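Probable thiamine pyrophosphokinase (Staphylococcus saprophyticus, PDB 3L8M) probably transfers a pyrophosphate group from ATP to thiamine, making thiamine diphosphate. Local coordinates at residues D94-T99 / K126-T131; N132-I137 / L205-K210. All coordinates share one frame; numbering follows the deposited sequence.

Interaction 1 of 2, residues D94-T99 / K126-T131; sequences DVYGAT and KLIDDT. With NA (sodium ion), chain C.
Val-95 and Leu-127 pair across two neighbouring parallel strands, 92-96 and 124-128, joined through helices 103-113 and 116-119 in a beta-alpha-beta connection of the alpha/beta part of the fold. The backbone of Val-95 makes both ladder bonds: its N reaches Lys-126 O at 2.8 Å, almost straight at 175°, and its O receives Ile-128 N. On one face of the sheet, Val-95 CB touches Leu-127 CD2 at 3.8 Å. Branched and aliphatic residues suit this face, because helices 77-87 and 103-113 pack against it.

The other face carries Asp-94, Tyr-96, Lys-126 and Ile-128. Followed outward, Ile-128 starts with CB beside Tyr-96 CE1. Its CG2, anti to the backbone N, lies against the same ring carbon at 3.8 Å. CG1, turned anti to the carbonyl carbon (chi1 -49°), carries CD1 the other way along the strand, and this methyl rests on Asp-94 CG at 3.6 Å, with the tyrosine CZ and OH also close by. One isoleucine thus spans an aromatic ring and a carboxylate, giving the latter an apolar flank while Asp-94 OD1 binds the sodium ion, which Asn-124 O also coordinates. Lys-126 lays its aliphatic chain near the ion and sends NZ on to a salt bridge with Glu-133.

Beyond the strands the backbones separate, and two waters fill in: one links Gly-97 N to Ile-128 O, the other Ala-98 N to the same oxygen. Gly-97 has a positive phi of 81°, which glycine accepts readily. Asp-129 makes an Asx turn, its OD1 taking Thr-131 N from above the carboxylate plane. Its other oxygen, OD2, offers the anti lone pair to the hydroxyl of Thr-99, with OG1 2.8 Å away.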
loop_
_atom_site.group_PDB
_atom_site.type_symbol
_atom_site.label_atom_id
_atom_site.label_comp_id
_atom_site.label_asym_id
_atom_site.label_seq_id
_atom_site.Cartn_x
_atom_site.Cartn_y
_atom_site.Cartn_z
ATOM N N ASP A 94 -2.256 -10.333 15.951
ATOM C CA ASP A 94 -1.099 -11.078 16.438
ATOM C C ASP A 94 -0.419 -10.239 17.506
ATOM O O ASP A 94 0.063 -9.137 17.223
ATOM C CB ASP A 94 -0.098 -11.354 15.308
ATOM C CG ASP A 94 -0.603 -12.380 14.321
ATOM O OD1 ASP A 94 -1.681 -12.954 14.583
ATOM O OD2 ASP A 94 0.078 -12.618 13.298
ATOM N N VAL A 95 -0.392 -10.753 18.731
ATOM C CA VAL A 95 0.245 -10.038 19.827
ATOM C C VAL A 95 1.633 -10.627 20.074
ATOM O O VAL A 95 1.786 -11.821 20.349
ATOM C CB VAL A 95 -0.608 -10.116 21.124
ATOM C CG1 VAL A 95 0.084 -9.357 22.253
ATOM C CG2 VAL A 95 -2.004 -9.526 20.865
ATOM N N TYR A 96 2.643 -9.779 19.967
ATOM C CA TYR A 96 4.024 -10.184 20.173
ATOM C C TYR A 96 4.494 -9.451 21.408
ATOM O O TYR A 96 3.941 -8.400 21.745
ATOM C CB TYR A 96 4.886 -9.732 18.987
ATOM C CG TYR A 96 4.576 -10.422 17.686
ATOM C CD1 TYR A 96 5.260 -11.579 17.312
ATOM C CD2 TYR A 96 3.612 -9.913 16.818
ATOM C CE1 TYR A 96 4.999 -12.211 16.103
ATOM C CE2 TYR A 96 3.340 -10.537 15.602
ATOM C CZ TYR A 96 4.042 -11.687 15.252
ATOM O OH TYR A 96 3.812 -12.296 14.043
ATOM N N GLY A 97 5.513 -9.994 22.069
ATOM C CA GLY A 97 6.069 -9.346 23.243
ATOM C C GLY A 97 5.343 -9.535 24.560
ATOM O O GLY A 97 5.726 -8.923 25.557
ATOM N N ALA A 98 4.318 -10.387 24.586
ATOM C CA ALA A 98 3.555 -10.602 25.810
ATOM C C ALA A 98 3.985 -11.778 26.704
ATOM O O ALA A 98 3.271 -12.093 27.660
ATOM C CB ALA A 98 2.060 -10.734 25.472
ATOM N N THR A 99 5.120 -12.422 26.407
ATOM C CA THR A 99 5.599 -13.554 27.218
ATOM C C THR A 99 6.915 -13.220 27.925
ATOM O O THR A 99 7.584 -12.248 27.580
ATOM C CB THR A 99 5.817 -14.857 26.371
ATOM O OG1 THR A 99 7.040 -14.764 25.628
ATOM C CG2 THR A 99 4.669 -15.077 25.390
ATOM N N LYS A 126 -4.152 -14.110 18.416
ATOM C CA LYS A 126 -3.091 -15.064 18.733
ATOM C C LYS A 126 -1.920 -14.384 19.445
ATOM O O LYS A 126 -1.511 -13.283 19.067
ATOM C CB LYS A 126 -2.537 -15.725 17.475
ATOM C CG LYS A 126 -3.451 -16.666 16.750
ATOM C CD LYS A 126 -2.725 -17.223 15.534
ATOM C CE LYS A 126 -3.656 -18.067 14.677
ATOM N NZ LYS A 126 -2.973 -18.628 13.476
ATOM N N LEU A 127 -1.392 -15.043 20.478
ATOM C CA LEU A 127 -0.229 -14.537 21.218
ATOM C C LEU A 127 0.912 -15.286 20.558
ATOM O O LEU A 127 0.807 -16.496 20.324
ATOM C CB LEU A 127 -0.306 -14.908 22.707
ATOM C CG LEU A 127 -1.569 -14.465 23.468
ATOM C CD1 LEU A 127 -1.553 -15.003 24.910
ATOM C CD2 LEU A 127 -1.652 -12.940 23.462
ATOM N N ILE A 128 1.995 -14.587 20.238
ATOM C CA ILE A 128 3.108 -15.235 19.565
ATOM C C ILE A 128 4.481 -14.820 20.058
ATOM O O ILE A 128 4.712 -13.651 20.301
ATOM C CB ILE A 128 3.091 -14.926 18.038
ATOM C CG1 ILE A 128 1.697 -15.184 17.447
ATOM C CG2 ILE A 128 4.166 -15.745 17.323
ATOM C CD1 ILE A 128 1.589 -14.791 15.963
ATOM N N ASP A 129 5.383 -15.789 20.228
ATOM C CA ASP A 129 6.767 -15.480 20.572
ATOM C C ASP A 129 7.655 -16.412 19.750
ATOM O O ASP A 129 7.146 -17.182 18.929
ATOM C CB ASP A 129 7.065 -15.552 22.088
ATOM C CG ASP A 129 6.939 -16.943 22.696
ATOM O OD1 ASP A 129 6.757 -17.954 21.985
ATOM O OD2 ASP A 129 7.043 -17.007 23.941
ATOM N N ASP A 130 8.968 -16.332 19.943
ATOM C CA ASP A 130 9.897 -17.149 19.162
ATOM C C ASP A 130 9.710 -18.666 19.241
ATOM O O ASP A 130 10.246 -19.386 18.400
ATOM C CB ASP A 130 11.348 -16.804 19.535
ATOM C CG ASP A 130 11.609 -16.912 21.024
ATOM O OD1 ASP A 130 10.749 -17.464 21.740
ATOM O OD2 ASP A 130 12.673 -16.449 21.474
ATOM N N THR A 131 8.946 -19.154 20.218
ATOM C CA THR A 131 8.742 -20.602 20.381
ATOM C C THR A 131 7.281 -21.079 20.464
ATOM O O THR A 131 7.016 -22.286 20.402
ATOM C CB THR A 131 9.471 -21.110 21.670
ATOM O OG1 THR A 131 10.851 -20.726 21.624
ATOM C CG2 THR A 131 9.378 -22.635 21.795
HETATM NA NA NA C . -4.309 -14.038 14.383
HETATM O O HOH W 1 6.648 -12.161 21.214
HETATM O O HOH W 2 3.714 -12.476 22.512
#

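Interaction 2 of 2, residues N132-I137 / L205-K210; sequences NEIQFI and LMIRSK
Ile-134 and Ile-207 form the close-packed part of this antiparallel pairing. They face each other as a non-hydrogen-bonded pair, side by side and pointing the same way, with Ile-134 CG1 3.8 Å from Ile-207 CG1. Ile-207 has CG1 anti to its own nitrogen (chi1 170°), which carries CD1 on to Asn-132 OD1 at 3.6 Å. The same oxygen accepts a hydrogen bond from Ser-209 OG at 3.0 Å, tilted 25° from the carbonyl plane, while ND2 is held by Asp-129. A small hydroxyl and a short amide therefore finish this end of the apolar row. At the other end Leu-205 CD2 lies near Phe-136 CD1, a looser touch at 4.2 Å, and Phe-136 also meets helix 103-113.

Selenomethionine Met-206, on the reverse face, is buried and packs on Ile-153 and Phe-155 too; Ile-137 CD1 reaches across from the strand end to its CB at 3.7 Å, near SE. The loose part is the partly exposed pair Glu-133 and Arg-208, long polar chains that approach each other at CB to CB, 4.3 Å, Glu-133 having its stronger partner in Lys-126.

Backbone bonds bind both hydrogen-bonded pairs, Met-206 N reaching Gln-135 O at 2.8 Å and Arg-208 N reaching Glu-133 O. Strand 204-209 also pairs with 152-157 beyond it, making this the antiparallel flank of a mixed beta-sheet.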
loop_
_atom_site.group_PDB
_atom_site.type_symbol
_atom_site.label_atom_id
_atom_site.label_comp_id
_atom_site.label_asym_id
_atom_site.label_seq_id
_atom_site.Cartn_x
_atom_site.Cartn_y
_atom_site.Cartn_z
ATOM N N ASN A 132 6.331 -20.153 20.578
ATOM C CA ASN A 132 4.934 -20.550 20.736
ATOM C C ASN A 132 3.912 -19.724 19.971
ATOM O O ASN A 132 4.173 -18.602 19.549
ATOM C CB ASN A 132 4.530 -20.462 22.210
ATOM C CG ASN A 132 5.412 -21.280 23.122
ATOM O OD1 ASN A 132 5.142 -22.455 23.377
ATOM N ND2 ASN A 132 6.477 -20.661 23.624
ATOM N N GLU A 133 2.721 -20.297 19.863
ATOM C CA GLU A 133 1.577 -19.673 19.227
ATOM C C GLU A 133 0.419 -20.156 20.098
ATOM O O GLU A 133 0.277 -21.361 20.333
ATOM C CB GLU A 133 1.433 -20.163 17.792
ATOM C CG GLU A 133 0.584 -19.262 16.925
ATOM C CD GLU A 133 0.668 -19.640 15.458
ATOM O OE1 GLU A 133 1.805 -19.778 14.952
ATOM O OE2 GLU A 133 -0.396 -19.796 14.816
ATOM N N ILE A 134 -0.381 -19.219 20.603
ATOM C CA ILE A 134 -1.495 -19.545 21.494
ATOM C C ILE A 134 -2.805 -18.858 21.098
ATOM O O ILE A 134 -2.817 -17.671 20.768
ATOM C CB ILE A 134 -1.157 -19.129 22.960
ATOM C CG1 ILE A 134 0.102 -19.851 23.437
ATOM C CG2 ILE A 134 -2.335 -19.427 23.894
ATOM C CD1 ILE A 134 0.657 -19.299 24.745
ATOM N N GLN A 135 -3.906 -19.607 21.144
ATOM C CA GLN A 135 -5.217 -19.052 20.820
ATOM C C GLN A 135 -6.305 -19.799 21.574
ATOM O O GLN A 135 -6.136 -20.961 21.944
ATOM C CB GLN A 135 -5.488 -19.121 19.316
ATOM C CG GLN A 135 -5.544 -20.532 18.753
ATOM C CD GLN A 135 -5.792 -20.555 17.250
ATOM O OE1 GLN A 135 -6.822 -20.076 16.774
ATOM N NE2 GLN A 135 -4.843 -21.110 16.497
ATOM N N PHE A 136 -7.421 -19.114 21.797
ATOM C CA PHE A 136 -8.566 -19.663 22.512
ATOM C C PHE A 136 -9.511 -20.369 21.526
ATOM O O PHE A 136 -9.672 -19.933 20.392
ATOM C CB PHE A 136 -9.276 -18.509 23.230
ATOM C CG PHE A 136 -10.456 -18.920 24.061
ATOM C CD1 PHE A 136 -10.313 -19.830 25.105
ATOM C CD2 PHE A 136 -11.709 -18.348 23.836
ATOM C CE1 PHE A 136 -11.404 -20.168 25.915
ATOM C CE2 PHE A 136 -12.808 -18.677 24.642
ATOM C CZ PHE A 136 -12.653 -19.586 25.684
ATOM N N ILE A 137 -10.102 -21.480 21.946
ATOM C CA ILE A 137 -11.031 -22.219 21.094
ATOM C C ILE A 137 -12.262 -22.534 21.914
ATOM O O ILE A 137 -12.185 -23.237 22.920
ATOM C CB ILE A 137 -10.450 -23.538 20.579
ATOM C CG1 ILE A 137 -9.135 -23.287 19.832
ATOM C CG2 ILE A 137 -11.459 -24.195 19.638
ATOM C CD1 ILE A 137 -8.489 -24.558 19.304
ATOM N N LEU A 205 -7.466 -23.597 25.594
ATOM C CA LEU A 205 -6.447 -22.786 24.958
ATOM C C LEU A 205 -5.631 -23.780 24.144
ATOM O O LEU A 205 -5.317 -24.875 24.612
ATOM C CB LEU A 205 -5.541 -22.120 25.994
ATOM C CG LEU A 205 -6.097 -20.925 26.771
ATOM C CD1 LEU A 205 -5.216 -20.679 27.988
ATOM C CD2 LEU A 205 -6.164 -19.686 25.871
HETATM N N MSE A 206 -5.322 -23.428 22.910
HETATM C CA MSE A 206 -4.517 -24.314 22.098
HETATM C C MSE A 206 -3.150 -23.662 22.023
HETATM O O MSE A 206 -3.052 -22.471 21.744
HETATM C CB MSE A 206 -5.106 -24.455 20.701
HETATM C CG MSE A 206 -4.157 -25.125 19.729
HETATM SE SE MSE A 206 -4.884 -25.319 18.112
HETATM C CE MSE A 206 -3.944 -26.686 17.553
ATOM N N ILE A 207 -2.101 -24.431 22.295
ATOM C CA ILE A 207 -0.753 -23.893 22.256
ATOM C C ILE A 207 0.157 -24.740 21.391
ATOM O O ILE A 207 0.338 -25.928 21.637
ATOM C CB ILE A 207 -0.163 -23.777 23.675
ATOM C CG1 ILE A 207 1.326 -23.459 23.599
ATOM C CG2 ILE A 207 -0.384 -25.061 24.441
ATOM C CD1 ILE A 207 1.904 -23.055 24.923
ATOM N N ARG A 208 0.720 -24.122 20.360
ATOM C CA ARG A 208 1.622 -24.827 19.469
ATOM C C ARG A 208 3.052 -24.461 19.819
ATOM O O ARG A 208 3.368 -23.292 20.038
ATOM C CB ARG A 208 1.294 -24.482 18.019
ATOM C CG ARG A 208 -0.141 -24.841 17.675
ATOM C CD ARG A 208 -0.241 -25.488 16.320
ATOM N NE ARG A 208 -1.008 -24.667 15.391
ATOM C CZ ARG A 208 -1.323 -25.041 14.157
ATOM N NH1 ARG A 208 -0.934 -26.231 13.709
ATOM N NH2 ARG A 208 -2.023 -24.228 13.370
ATOM N N SER A 209 3.913 -25.467 19.893
ATOM C CA SER A 209 5.308 -25.247 20.249
ATOM C C SER A 209 6.233 -25.838 19.207
ATOM O O SER A 209 5.829 -26.672 18.408
ATOM C CB SER A 209 5.615 -25.889 21.609
ATOM O OG SER A 209 4.816 -25.333 22.639
ATOM N N LYS A 210 7.481 -25.399 19.214
ATOM C CA LYS A 210 8.443 -25.933 18.274
ATOM C C LYS A 210 9.391 -26.823 19.063
ATOM O O LYS A 210 9.416 -26.775 20.295
ATOM C CB LYS A 210 9.192 -24.799 17.559
ATOM C CG LYS A 210 10.000 -23.878 18.452
ATOM C CD LYS A 210 10.069 -22.470 17.857
ATOM C CE LYS A 210 10.626 -22.461 16.441
ATOM N NZ LYS A 210 10.664 -21.076 15.868
#

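Overall arrangement
The two contacts lie in series along the chain and side by side in one mixed sheet, their centres about 10 Å apart. Interaction 1 belongs to its parallel part; the tight turn 129-131 then reverses the chain, so that 124-128 with 132-137 is the first antiparallel pairing and interaction 2 the next one out. The seam is closed by a probable backbone bond from Ile-134 N to Leu-127 O (3.0 Å), while the turn is tied to the strand end by Lys-210 NZ at Asp-130 O (3.1 Å). Interaction 1 holds the sodium ligand Asp-94. From interaction 2, the Gln-135 side chain comes within about 7 Å of a bound sodium ion, its NE2 packing 3.7 Å from Lys-126 CE.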